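Local coordinates for protein phytase (PDB 2GFI) that hydrolyses phytate (inositol hexakisphosphate) as a 3-phytase of the histidine acid phosphatase family, probably through a histidine nucleophile, at residues Asp182-Asn186 / Asp187-Thr191; Asp320-Asn324 / Lys325-Ser329. All blocks are in the same frame, centred on the assembly; numbering follows the deposited sequence.

Contacts 1 and 2 are both local turns that lead a chain coming out of a helix into a parallel strand of one sheet. Contact 1 joins helix 166-180 to strand 189-194 and contact 2 joins helix 302-318 to strand 326-331; strand 158-163 lies between the two strands, pairing with both. Their centres are about 16 Å apart. Contact 1 is a surface turn held mainly by backbone and hydroxyl hydrogen bonds, with one end at a second subunit. Contact 2 is partly buried: a lysine folded back onto a carbonyl holds its outer end, and a buried tryptophan, met by two asparagines and a water, its inner end.

Contact 1: Asp182-Asn186 / Asp187-Thr191; sequences DDFSN and DTVKT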
loop_
_atom_site.group_PDB
_atom_site.type_symbol
_atom_site.label_atom_id
_atom_site.label_comp_id
_atom_site.label_asym_id
_atom_site.label_seq_id
_atom_site.Cartn_x
_atom_site.Cartn_y
_atom_site.Cartn_z
ATOM N N ASP A 182 2.622 18.658 25.301
ATOM C CA ASP A 182 2.470 18.828 26.753
ATOM C C ASP A 182 2.823 20.241 27.281
ATOM O O ASP A 182 2.771 20.497 28.492
ATOM C CB ASP A 182 3.126 17.699 27.552
ATOM C CG ASP A 182 4.667 17.682 27.436
ATOM O OD1 ASP A 182 5.278 18.525 26.701
ATOM O OD2 ASP A 182 5.349 16.825 28.058
ATOM N N ASP A 183 3.142 21.151 26.366
ATOM C CA ASP A 183 3.371 22.559 26.696
ATOM C C ASP A 183 2.130 23.413 26.511
ATOM O O ASP A 183 2.168 24.610 26.778
ATOM C CB ASP A 183 4.465 23.172 25.817
ATOM C CG ASP A 183 5.814 22.561 26.062
ATOM O OD1 ASP A 183 6.133 22.258 27.237
ATOM O OD2 ASP A 183 6.625 22.349 25.135
ATOM N N PHE A 184 1.052 22.808 26.029
ATOM C CA PHE A 184 -0.164 23.546 25.737
ATOM C C PHE A 184 -0.820 23.993 27.036
ATOM O O PHE A 184 -0.949 23.211 27.961
ATOM C CB PHE A 184 -1.151 22.714 24.890
ATOM C CG PHE A 184 -2.424 23.434 24.631
ATOM C CD1 PHE A 184 -2.589 24.163 23.466
ATOM C CD2 PHE A 184 -3.430 23.492 25.624
ATOM C CE1 PHE A 184 -3.768 24.883 23.241
ATOM C CE2 PHE A 184 -4.580 24.211 25.409
ATOM C CZ PHE A 184 -4.762 24.908 24.210
ATOM N N SER A 185 -1.194 25.267 27.097
ATOM C CA SER A 185 -1.908 25.860 28.237
ATOM C C SER A 185 -2.433 27.215 27.779
ATOM O O SER A 185 -2.072 27.695 26.698
ATOM C CB SER A 185 -0.981 26.045 29.461
ATOM O OG SER A 185 -0.160 27.207 29.337
ATOM N N ASN A 186 -3.268 27.836 28.608
ATOM C CA ASN A 186 -3.790 29.168 28.280
ATOM C C ASN A 186 -2.717 30.220 28.372
ATOM O O ASN A 186 -2.899 31.328 27.875
ATOM C CB ASN A 186 -5.062 29.548 29.086
ATOM C CG ASN A 186 -4.875 29.439 30.580
ATOM O OD1 ASN A 186 -3.759 29.564 31.102
ATOM N ND2 ASN A 186 -5.979 29.201 31.294
ATOM N N ASP A 187 -1.582 29.859 28.966
ATOM C CA ASP A 187 -0.413 30.732 28.944
ATOM C C ASP A 187 0.462 30.618 27.703
ATOM O O ASP A 187 0.998 31.625 27.238
ATOM C CB ASP A 187 0.450 30.536 30.185
ATOM C CG ASP A 187 -0.297 30.876 31.457
ATOM O OD1 ASP A 187 -1.087 31.873 31.442
ATOM O OD2 ASP A 187 -0.146 30.195 32.511
ATOM N N THR A 188 0.645 29.409 27.184
ATOM C CA THR A 188 1.540 29.250 26.028
ATOM C C THR A 188 0.878 29.503 24.694
ATOM O O THR A 188 1.565 29.715 23.697
ATOM C CB THR A 188 2.250 27.904 26.054
ATOM O OG1 THR A 188 1.276 26.845 26.037
ATOM C CG2 THR A 188 3.023 27.743 27.398
ATOM N N VAL A 189 -0.452 29.531 24.677
ATOM C CA VAL A 189 -1.203 29.776 23.437
ATOM C C VAL A 189 -2.204 30.863 23.708
ATOM O O VAL A 189 -2.912 30.820 24.714
ATOM C CB VAL A 189 -1.962 28.500 22.906
ATOM C CG1 VAL A 189 -2.714 28.807 21.589
ATOM C CG2 VAL A 189 -1.008 27.306 22.756
ATOM N N LYS A 190 -2.269 31.847 22.823
ATOM C CA LYS A 190 -3.293 32.830 22.947
ATOM C C LYS A 190 -4.089 32.821 21.657
ATOM O O LYS A 190 -3.544 33.069 20.574
ATOM C CB LYS A 190 -2.702 34.211 23.277
ATOM C CG LYS A 190 -2.088 34.324 24.748
ATOM C CD LYS A 190 -3.074 33.932 25.885
ATOM C CE LYS A 190 -2.540 34.296 27.275
ATOM N NZ LYS A 190 -3.642 34.165 28.328
ATOM N N THR A 191 -5.381 32.529 21.785
ATOM C CA THR A 191 -6.234 32.442 20.635
ATOM C C THR A 191 -6.999 33.733 20.455
ATOM O O THR A 191 -7.643 34.222 21.390
ATOM C CB THR A 191 -7.219 31.282 20.798
ATOM O OG1 THR A 191 -6.483 30.062 20.835
ATOM C CG2 THR A 191 -8.111 31.156 19.575
#
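Ser185 OG accepts two backbone N-H groups from the residues that follow it: Asp187 N at 3.0 Å and Thr188 N at 3.2 Å, the latter the straighter, with an N-H...O angle of 149°. With the bond from Val189 N to Ser185 O (3.2 Å), this makes an ST motif, which turns the chain after helix 166-180 into strand 189-194 of the histidine phosphatase sheet. The hydroxyl sits between the backbone N and the carbonyl carbon of its own residue (chi1 80°), a setting that swings it over the following peptides. An alanine here is likely to strip the amides of Asp187 and Thr188 of this shared acceptor and to let the turn drift, leaving Thr188 N its weak bond to Ser185 O.

A second clasp runs the opposite way. Thr188 OG1 donates to Asp183 O at the end of the 3-10 turn, a short bond of 2.5 Å, and receives a weak one from Ser185 N at 3.1 Å. One hydroxyl thereby ties the 3-10 turn to the peptide two residues later. Phe184 and Val189 cross at about a right angle, Val189 CG2 meeting Phe184 CD1 at 3.6 Å obliquely to the ring. Phe184 also packs on Arg177 of helix 166-180 and on Arg177 of the second subunit, where Gln170 of that subunit bonds Asp182, while Val189 reaches Met180 and Val160 in the same chain. On the exposed side the Lys190 chain, bent at its second torsion (-55°), curls back until NZ makes a weak bond to Asn186 O at 3.0 Å.

Contact 2: Asp320-Asn324 / Lys325-Ser329; sequences DKNEN and KIWLS
Lys325 folds back along the turn before it, and its NZ donates to Asn322 O at 2.8 Å. A bend at the second torsion (chi2 -65°), followed by an extended end, carries the ammonium there, so that a side chain just ahead of the strand ties back onto the loop that precedes it. The carboxylates of Asp320 and Glu323 stay too far from NZ for a salt bridge, but could still favour its positive charge. The acceptor residue is fixed in turn by an Asx turn, in which Asn324 N donates to Asn322 OD1 at 2.8 Å, nearly straight at 160°.

Ile326 begins the strand. At Trp327 two asparagines meet the indole differently: the amide of Asn324 stands upright over one face, its plane 88° from the ring, whereas that of Asn322 comes to the six-membered ring's edge, with ND2 3.7 Å from Trp327 CZ2. The indole N-H donates a hydrogen bond to a water, 2.9 Å from Trp327 NE1, and this water donates to Asn324 O. The indole N-H of this buried side chain is thus satisfied by a water that bridges it to the backbone of the turn.

Strand 326-331 then runs between parallel strands 59-69 and 158-163. Ile326 and Leu328 point to helix 166-180, packing on Phe179 and Phe175, while Trp327 and Ser329 lie on the sheet's other face, where Ser329 OG bonds Tyr443 OH of helix 442-445.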
loop_
_atom_site.group_PDB
_atom_site.type_symbol
_atom_site.label_atom_id
_atom_site.label_comp_id
_atom_site.label_asym_id
_atom_site.label_seq_id
_atom_site.Cartn_x
_atom_site.Cartn_y
_atom_site.Cartn_z
ATOM N N ASP A 320 10.376 40.934 8.213
ATOM C CA ASP A 320 11.488 40.213 8.870
ATOM C C ASP A 320 11.532 40.112 10.376
ATOM O O ASP A 320 12.007 39.110 10.899
ATOM C CB ASP A 320 12.814 40.947 8.578
ATOM C CG ASP A 320 13.231 40.840 7.172
ATOM O OD1 ASP A 320 14.246 40.133 6.932
ATOM O OD2 ASP A 320 12.604 41.421 6.239
ATOM N N LYS A 321 11.162 41.191 11.059
ATOM C CA LYS A 321 11.584 41.390 12.453
ATOM C C LYS A 321 10.547 41.021 13.498
ATOM O O LYS A 321 10.819 41.097 14.701
ATOM C CB LYS A 321 12.065 42.832 12.682
ATOM C CG LYS A 321 13.576 43.015 12.553
ATOM C CD LYS A 321 14.060 42.998 11.102
ATOM C CE LYS A 321 15.526 43.476 11.034
ATOM N NZ LYS A 321 16.445 42.512 10.330
ATOM N N ASN A 322 9.360 40.618 13.059
ATOM C CA ASN A 322 8.354 40.184 14.015
ATOM C C ASN A 322 8.920 39.000 14.770
ATOM O O ASN A 322 9.475 38.109 14.158
ATOM C CB ASN A 322 7.063 39.823 13.297
ATOM C CG ASN A 322 5.894 39.723 14.236
ATOM O OD1 ASN A 322 5.979 39.084 15.290
ATOM N ND2 ASN A 322 4.781 40.360 13.863
ATOM N N GLU A 323 8.852 39.026 16.098
ATOM C CA GLU A 323 9.341 37.912 16.928
ATOM C C GLU A 323 8.560 36.642 16.574
ATOM O O GLU A 323 9.040 35.536 16.786
ATOM C CB GLU A 323 9.149 38.175 18.438
ATOM C CG GLU A 323 9.292 39.634 18.892
ATOM C CD GLU A 323 10.722 40.036 19.307
ATOM O OE1 GLU A 323 11.720 39.484 18.745
ATOM O OE2 GLU A 323 10.847 40.930 20.198
ATOM N N ASN A 324 7.339 36.815 16.078
ATOM C CA ASN A 324 6.514 35.675 15.746
ATOM C C ASN A 324 6.648 35.301 14.281
ATOM O O ASN A 324 6.505 36.135 13.364
ATOM C CB ASN A 324 5.060 35.858 16.166
ATOM C CG ASN A 324 4.210 34.633 15.843
ATOM O OD1 ASN A 324 3.377 34.670 14.921
ATOM N ND2 ASN A 324 4.416 33.551 16.586
ATOM N N LYS A 325 6.974 34.036 14.081
ATOM C CA LYS A 325 7.282 33.534 12.752
ATOM C C LYS A 325 6.249 32.505 12.267
ATOM O O LYS A 325 6.320 32.065 11.139
ATOM C CB LYS A 325 8.680 32.902 12.755
ATOM C CG LYS A 325 9.764 33.707 13.468
ATOM C CD LYS A 325 10.007 35.022 12.734
ATOM C CE LYS A 325 11.277 35.703 13.218
ATOM N NZ LYS A 325 11.442 36.995 12.491
ATOM N N ILE A 326 5.324 32.110 13.133
ATOM C CA ILE A 326 4.359 31.061 12.822
ATOM C C ILE A 326 2.969 31.634 12.904
ATOM O O ILE A 326 2.495 32.004 13.989
ATOM C CB ILE A 326 4.526 29.859 13.777
ATOM C CG1 ILE A 326 5.909 29.254 13.629
ATOM C CG2 ILE A 326 3.505 28.791 13.504
ATOM C CD1 ILE A 326 6.266 28.308 14.783
ATOM N N TRP A 327 2.329 31.728 11.741
ATOM C CA TRP A 327 1.002 32.282 11.602
ATOM C C TRP A 327 0.023 31.135 11.387
ATOM O O TRP A 327 0.195 30.348 10.457
ATOM C CB TRP A 327 0.991 33.299 10.454
ATOM C CG TRP A 327 2.028 34.330 10.757
ATOM C CD1 TRP A 327 3.265 34.450 10.196
ATOM C CD2 TRP A 327 1.952 35.329 11.785
ATOM N NE1 TRP A 327 3.955 35.473 10.797
ATOM C CE2 TRP A 327 3.173 36.034 11.775
ATOM C CE3 TRP A 327 0.964 35.713 12.704
ATOM C CZ2 TRP A 327 3.438 37.118 12.655
ATOM C CZ3 TRP A 327 1.228 36.781 13.577
ATOM C CH2 TRP A 327 2.452 37.465 13.539
ATOM N N LEU A 328 -0.959 31.039 12.288
ATOM C CA LEU A 328 -1.940 29.979 12.313
ATOM C C LEU A 328 -3.337 30.589 12.268
ATOM O O LEU A 328 -3.813 31.169 13.254
ATOM C CB LEU A 328 -1.776 29.135 13.579
ATOM C CG LEU A 328 -0.368 28.624 13.885
ATOM C CD1 LEU A 328 -0.330 27.972 15.253
ATOM C CD2 LEU A 328 0.109 27.632 12.796
ATOM N N SER A 329 -3.991 30.426 11.114
ATOM C CA SER A 329 -5.307 31.001 10.854
ATOM C C SER A 329 -6.244 29.889 10.430
ATOM O O SER A 329 -5.911 29.071 9.572
ATOM C CB SER A 329 -5.257 32.036 9.717
ATOM O OG SER A 329 -4.380 33.078 10.046
HETATM O O HOH W 1 6.574 36.725 10.986
#